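Local coordinates for EGF family domain-containing protein (Toxoplasma gondii, PDB 4Z80) that binds a peptide of the rhoptry neck protein RON2L1 and probably takes part in forming the moving junction through which the parasite enters host cells, at residues Glu62-Ser67 / Asp175-Ser180; Ala70-Ser75 / Cys274-Pro279. All coordinates share one frame; numbering follows the deposited sequence.

Contact 1: Glu62-Ser67 / Asp175-Ser180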
loop_
_atom_site.group_PDB
_atom_site.type_symbol
_atom_site.label_atom_id
_atom_site.label_comp_id
_atom_site.label_asym_id
_atom_site.label_seq_id
_atom_site.Cartn_x
_atom_site.Cartn_y
_atom_site.Cartn_z
ATOM N N GLU A 62 5.656 13.944 3.739
ATOM C CA GLU A 62 5.930 14.729 2.552
ATOM C C GLU A 62 6.578 13.895 1.461
ATOM O O GLU A 62 7.522 13.146 1.712
ATOM C CB GLU A 62 6.831 15.910 2.895
ATOM C CG GLU A 62 6.116 17.034 3.648
ATOM C CD GLU A 62 5.827 16.719 5.106
ATOM O OE1 GLU A 62 6.390 15.743 5.651
ATOM O OE2 GLU A 62 5.022 17.462 5.708
ATOM N N MET A 63 6.057 14.030 0.250
ATOM C CA MET A 63 6.646 13.367 -0.892
ATOM C C MET A 63 8.151 13.614 -0.907
ATOM O O MET A 63 8.617 14.752 -0.805
ATOM C CB MET A 63 6.001 13.852 -2.190
ATOM C CG MET A 63 6.655 13.295 -3.461
ATOM S SD MET A 63 6.656 11.493 -3.584
ATOM C CE MET A 63 4.931 11.172 -3.977
ATOM N N TYR A 64 8.897 12.521 -1.009
ATOM C CA TYR A 64 10.349 12.550 -1.023
ATOM C C TYR A 64 10.811 12.020 -2.365
ATOM O O TYR A 64 10.490 10.886 -2.726
ATOM C CB TYR A 64 10.908 11.700 0.114
ATOM C CG TYR A 64 12.410 11.593 0.149
ATOM C CD1 TYR A 64 13.179 12.604 0.706
ATOM C CD2 TYR A 64 13.055 10.470 -0.340
ATOM C CE1 TYR A 64 14.557 12.507 0.759
ATOM C CE2 TYR A 64 14.437 10.361 -0.296
ATOM C CZ TYR A 64 15.177 11.382 0.256
ATOM O OH TYR A 64 16.547 11.273 0.308
ATOM N N ASP A 65 11.552 12.838 -3.102
ATOM C CA ASP A 65 12.060 12.440 -4.405
ATOM C C ASP A 65 13.554 12.741 -4.489
ATOM O O ASP A 65 13.961 13.892 -4.636
ATOM C CB ASP A 65 11.298 13.147 -5.525
ATOM C CG ASP A 65 11.542 12.516 -6.880
ATOM O OD1 ASP A 65 12.648 11.980 -7.085
ATOM O OD2 ASP A 65 10.633 12.548 -7.736
ATOM N N SER A 66 14.358 11.689 -4.403
ATOM C CA SER A 66 15.809 11.817 -4.468
ATOM C C SER A 66 16.346 11.339 -5.817
ATOM O O SER A 66 17.513 10.972 -5.932
ATOM C CB SER A 66 16.466 11.037 -3.329
ATOM O OG SER A 66 16.080 9.678 -3.360
ATOM N N SER A 67 15.493 11.340 -6.839
ATOM C CA SER A 67 15.990 11.191 -8.202
ATOM C C SER A 67 16.811 12.441 -8.503
ATOM O O SER A 67 16.673 13.461 -7.826
ATOM C CB SER A 67 14.843 11.003 -9.212
ATOM O OG SER A 67 14.021 12.157 -9.294
ATOM N N ASP A 175 19.052 7.627 -8.766
ATOM C CA ASP A 175 18.052 7.873 -7.726
ATOM C C ASP A 175 18.558 7.271 -6.425
ATOM O O ASP A 175 18.830 6.073 -6.365
ATOM C CB ASP A 175 16.711 7.248 -8.143
ATOM C CG ASP A 175 15.553 7.607 -7.214
ATOM O OD1 ASP A 175 15.766 7.878 -6.009
ATOM O OD2 ASP A 175 14.403 7.589 -7.711
ATOM N N LYS A 176 18.662 8.084 -5.377
ATOM C CA LYS A 176 19.246 7.616 -4.125
ATOM C C LYS A 176 18.386 6.560 -3.423
ATOM O O LYS A 176 18.869 5.867 -2.526
ATOM C CB LYS A 176 19.504 8.808 -3.198
ATOM C CG LYS A 176 20.494 9.799 -3.797
ATOM C CD LYS A 176 20.983 10.822 -2.786
ATOM C CE LYS A 176 22.033 11.728 -3.411
ATOM N NZ LYS A 176 22.684 12.627 -2.417
ATOM N N GLU A 177 17.134 6.405 -3.852
ATOM C CA GLU A 177 16.273 5.356 -3.301
ATOM C C GLU A 177 16.302 4.065 -4.119
ATOM O O GLU A 177 15.771 3.041 -3.693
ATOM C CB GLU A 177 14.826 5.853 -3.188
ATOM C CG GLU A 177 14.645 6.884 -2.092
ATOM C CD GLU A 177 13.220 6.952 -1.591
ATOM O OE1 GLU A 177 12.348 7.433 -2.345
ATOM O OE2 GLU A 177 12.976 6.520 -0.444
ATOM N N PHE A 178 16.908 4.118 -5.301
ATOM C CA PHE A 178 16.978 2.956 -6.172
ATOM C C PHE A 178 18.221 2.140 -5.851
ATOM O O PHE A 178 19.258 2.701 -5.513
ATOM C CB PHE A 178 16.997 3.395 -7.633
ATOM C CG PHE A 178 16.882 2.260 -8.621
ATOM C CD1 PHE A 178 15.641 1.807 -9.024
ATOM C CD2 PHE A 178 18.015 1.668 -9.162
ATOM C CE1 PHE A 178 15.517 0.777 -9.935
ATOM C CE2 PHE A 178 17.903 0.625 -10.074
ATOM C CZ PHE A 178 16.655 0.182 -10.463
ATOM N N ASP A 179 18.102 0.820 -5.938
ATOM C CA ASP A 179 19.253 -0.063 -5.797
ATOM C C ASP A 179 19.141 -1.178 -6.829
ATOM O O ASP A 179 18.132 -1.864 -6.887
ATOM C CB ASP A 179 19.335 -0.641 -4.385
ATOM C CG ASP A 179 20.531 -1.557 -4.204
ATOM O OD1 ASP A 179 21.609 -1.052 -3.825
ATOM O OD2 ASP A 179 20.398 -2.773 -4.457
ATOM N N SER A 180 20.180 -1.360 -7.638
ATOM C CA SER A 180 20.102 -2.282 -8.769
ATOM C C SER A 180 20.019 -3.750 -8.353
ATOM O O SER A 180 19.553 -4.586 -9.125
ATOM C CB SER A 180 21.303 -2.080 -9.694
ATOM O OG SER A 180 22.520 -2.323 -9.009
HETATM O O HOH W 1 9.982 8.545 -1.571
#
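Y64 meets E177 through the edge of its ring: CD2 lies 3.7 Å from E177 OE1, and the CG of the glutamate also sits at that edge. The tyrosine CG lies opposite the backbone N (chi1 177°), which carries the ring toward E177, itself extended beyond CG. Ring and carboxylate planes stand 86° apart, and I29 of strand 27-30 touches both side chains. One water, 2.7 Å from Y64 O and 2.7 Å from E177 OE1, donates to both. D65 turns its carboxylate back on its own chain: OD1 takes the S67 N-H at 2.9 Å, an Asx turn, and also the S67 hydroxyl. S66 carries the direct link. Its carbonyl accepts a nearly straight bond from K176 N (3.2 Å, 170°), while its OG packs against E177 CG. S67 lays its CA and CB against the carboxylate of D175, whose OD1 closes a second Asx turn by accepting from E177 N, 2.9 Å away. D175 and E177 share salt bridges with R276 and accept from H264 and H335 respectively. With D65 OD1 only 4.8 Å from D175 OD2, R276 would probably offset much of the repulsion between D175 and E177, and less of that from D65.

Contact 2: Ala70-Ser75 / Cys274-Pro279; sequences AYCQSS and CFRSLP
A disulfide joins C72 to C274, the two SG atoms 2.0 Å apart and the CB-SG-SG-CB torsion at -81°, near the relaxed value for such a bridge. The halves reach it differently. C72 holds SG beside its own backbone N, whereas in C274 the sulfur swings opposite the backbone N (chi1 -155°). Further packing gathers around the sulfurs: Y71 CB lies 4.0 Å from C274 SG, and R276 CB comes to 3.7 Å from C72 SG on the other half of the bridge. No hydrogen bond runs between 70-75 and 274-279, whose direct connection is therefore the covalent bridge and the contacts about it. On one side it starts from a short 3-10 turn, residues 71-73, with Q73 N bonded to A70 O at 3.1 Å; on the other it starts from an irregular segment leading into strand 280-283 of a four-stranded antiparallel sheet. The bridge is one of ten disulfides seen in this chain, consistent with the cysteine-rich, PAN-type ectodomain of AMA proteins. Farther out, D65 OD2 probably accepts from C72 N, and the backbone of C274 is hydrogen-bonded to that of K78. Y71 directs its hydroxyl to D171 and packs against N9 of the bound RON2L1 peptide, a separate chain. R276, extended from CG to NE, takes its guanidinium toward the acids of 175-180, and its NE bonds to Y64 O.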
loop_
_atom_site.group_PDB
_atom_site.type_symbol
_atom_site.label_atom_id
_atom_site.label_comp_id
_atom_site.label_asym_id
_atom_site.label_seq_id
_atom_site.Cartn_x
_atom_site.Cartn_y
_atom_site.Cartn_z
ATOM N N ALA A 70 14.499 15.164 -9.090
ATOM C CA ALA A 70 13.562 15.399 -7.990
ATOM C C ALA A 70 12.161 15.729 -8.509
ATOM O O ALA A 70 11.485 16.608 -7.978
ATOM C CB ALA A 70 14.078 16.520 -7.081
ATOM N N TYR A 71 11.730 14.996 -9.535
ATOM C CA TYR A 71 10.496 15.293 -10.266
ATOM C C TYR A 71 9.290 15.592 -9.385
ATOM O O TYR A 71 8.634 16.614 -9.551
ATOM C CB TYR A 71 10.120 14.121 -11.175
ATOM C CG TYR A 71 11.138 13.767 -12.234
ATOM C CD1 TYR A 71 11.309 14.571 -13.354
ATOM C CD2 TYR A 71 11.901 12.616 -12.131
ATOM C CE1 TYR A 71 12.232 14.241 -14.333
ATOM C CE2 TYR A 71 12.823 12.279 -13.102
ATOM C CZ TYR A 71 12.981 13.097 -14.202
ATOM O OH TYR A 71 13.895 12.760 -15.175
ATOM N N CYS A 72 8.985 14.687 -8.463
ATOM C CA CYS A 72 7.717 14.758 -7.751
ATOM C C CYS A 72 7.760 15.719 -6.568
ATOM O O CYS A 72 6.762 15.875 -5.868
ATOM C CB CYS A 72 7.294 13.363 -7.281
ATOM S SG CYS A 72 7.011 12.180 -8.640
ATOM N N GLN A 73 8.899 16.374 -6.356
ATOM C CA GLN A 73 8.998 17.444 -5.359
ATOM C C GLN A 73 8.692 18.817 -5.958
ATOM O O GLN A 73 8.583 19.805 -5.234
ATOM C CB GLN A 73 10.387 17.457 -4.712
ATOM C CG GLN A 73 10.547 16.371 -3.668
ATOM C CD GLN A 73 11.904 16.341 -2.974
ATOM O OE1 GLN A 73 12.160 15.452 -2.166
ATOM N NE2 GLN A 73 12.783 17.299 -3.289
ATOM N N SER A 74 8.548 18.870 -7.276
ATOM C CA SER A 74 8.235 20.118 -7.978
ATOM C C SER A 74 6.858 20.656 -7.615
ATOM O O SER A 74 5.914 19.887 -7.419
ATOM C CB SER A 74 8.302 19.907 -9.487
ATOM O OG SER A 74 7.820 21.053 -10.177
ATOM N N SER A 75 6.740 21.980 -7.555
ATOM C CA SER A 75 5.458 22.607 -7.261
ATOM C C SER A 75 4.459 22.362 -8.388
ATOM O O SER A 75 3.251 22.477 -8.178
ATOM C CB SER A 75 5.630 24.112 -7.026
ATOM O OG SER A 75 6.220 24.738 -8.150
ATOM N N CYS A 274 2.313 12.923 -10.824
ATOM C CA CYS A 274 3.642 12.389 -10.583
ATOM C C CYS A 274 3.490 11.192 -9.659
ATOM O O CYS A 274 3.085 11.350 -8.508
ATOM C CB CYS A 274 4.551 13.450 -9.963
ATOM S SG CYS A 274 6.322 13.212 -10.250
ATOM N N PHE A 275 3.801 10.006 -10.174
ATOM C CA PHE A 275 3.612 8.751 -9.452
ATOM C C PHE A 275 4.926 8.296 -8.831
ATOM O O PHE A 275 5.880 7.979 -9.540
ATOM C CB PHE A 275 3.067 7.662 -10.387
ATOM C CG PHE A 275 1.702 7.968 -10.946
ATOM C CD1 PHE A 275 0.565 7.729 -10.192
ATOM C CD2 PHE A 275 1.557 8.505 -12.213
ATOM C CE1 PHE A 275 -0.693 8.006 -10.694
ATOM C CE2 PHE A 275 0.302 8.791 -12.717
ATOM C CZ PHE A 275 -0.827 8.539 -11.952
ATOM N N ARG A 276 4.983 8.263 -7.506
ATOM C CA ARG A 276 6.188 7.849 -6.809
ATOM C C ARG A 276 5.839 7.265 -5.454
ATOM O O ARG A 276 4.882 7.698 -4.809
ATOM C CB ARG A 276 7.160 9.023 -6.635
ATOM C CG ARG A 276 8.444 8.668 -5.892
ATOM C CD ARG A 276 9.496 9.760 -5.987
ATOM N NE ARG A 276 10.696 9.397 -5.237
ATOM C CZ ARG A 276 11.829 8.925 -5.758
ATOM N NH1 ARG A 276 11.967 8.751 -7.070
ATOM N NH2 ARG A 276 12.835 8.628 -4.947
ATOM N N SER A 277 6.623 6.278 -5.036
ATOM C CA SER A 277 6.480 5.653 -3.730
ATOM C C SER A 277 5.046 5.205 -3.473
ATOM O O SER A 277 4.478 5.445 -2.410
ATOM C CB SER A 277 6.962 6.611 -2.639
ATOM O OG SER A 277 8.318 6.949 -2.882
ATOM N N LEU A 278 4.480 4.517 -4.452
ATOM C CA LEU A 278 3.075 4.150 -4.399
ATOM C C LEU A 278 2.814 3.118 -3.319
ATOM O O LEU A 278 3.588 2.177 -3.153
ATOM C CB LEU A 278 2.612 3.602 -5.748
ATOM C CG LEU A 278 2.658 4.582 -6.921
ATOM C CD1 LEU A 278 2.172 3.894 -8.188
ATOM C CD2 LEU A 278 1.841 5.826 -6.649
ATOM N N PRO A 279 1.697 3.264 -2.596
ATOM C CA PRO A 279 1.296 2.200 -1.683
ATOM C C PRO A 279 0.754 1.000 -2.458
ATOM O O PRO A 279 0.545 1.077 -3.675
ATOM C CB PRO A 279 0.216 2.871 -0.831
ATOM C CG PRO A 279 -0.422 3.839 -1.736
ATOM C CD PRO A 279 0.676 4.325 -2.674
#

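How the contacts relate
The centres of the two contacts lie 9 Å apart, on the same side of the chain's centre. Their segments alternate along the sequence: 62-67 and 70-75 share the loop between strand 60-62 and helix 80-84; the segment 175-180 comes after helix 165-172; the segment 274-279 leads into strand 280-283. The sites touch directly, R276 of contact 2 and D65 of contact 1 each connecting one to the other. The loop between strand 60-62 and helix 80-84 is thus tied to two distant parts of the chain, by polar bonds at contact 1 and covalently at contact 2, on the side where Y71 meets the RON2L1 peptide, so that contact 2 lies beside the bound ligand.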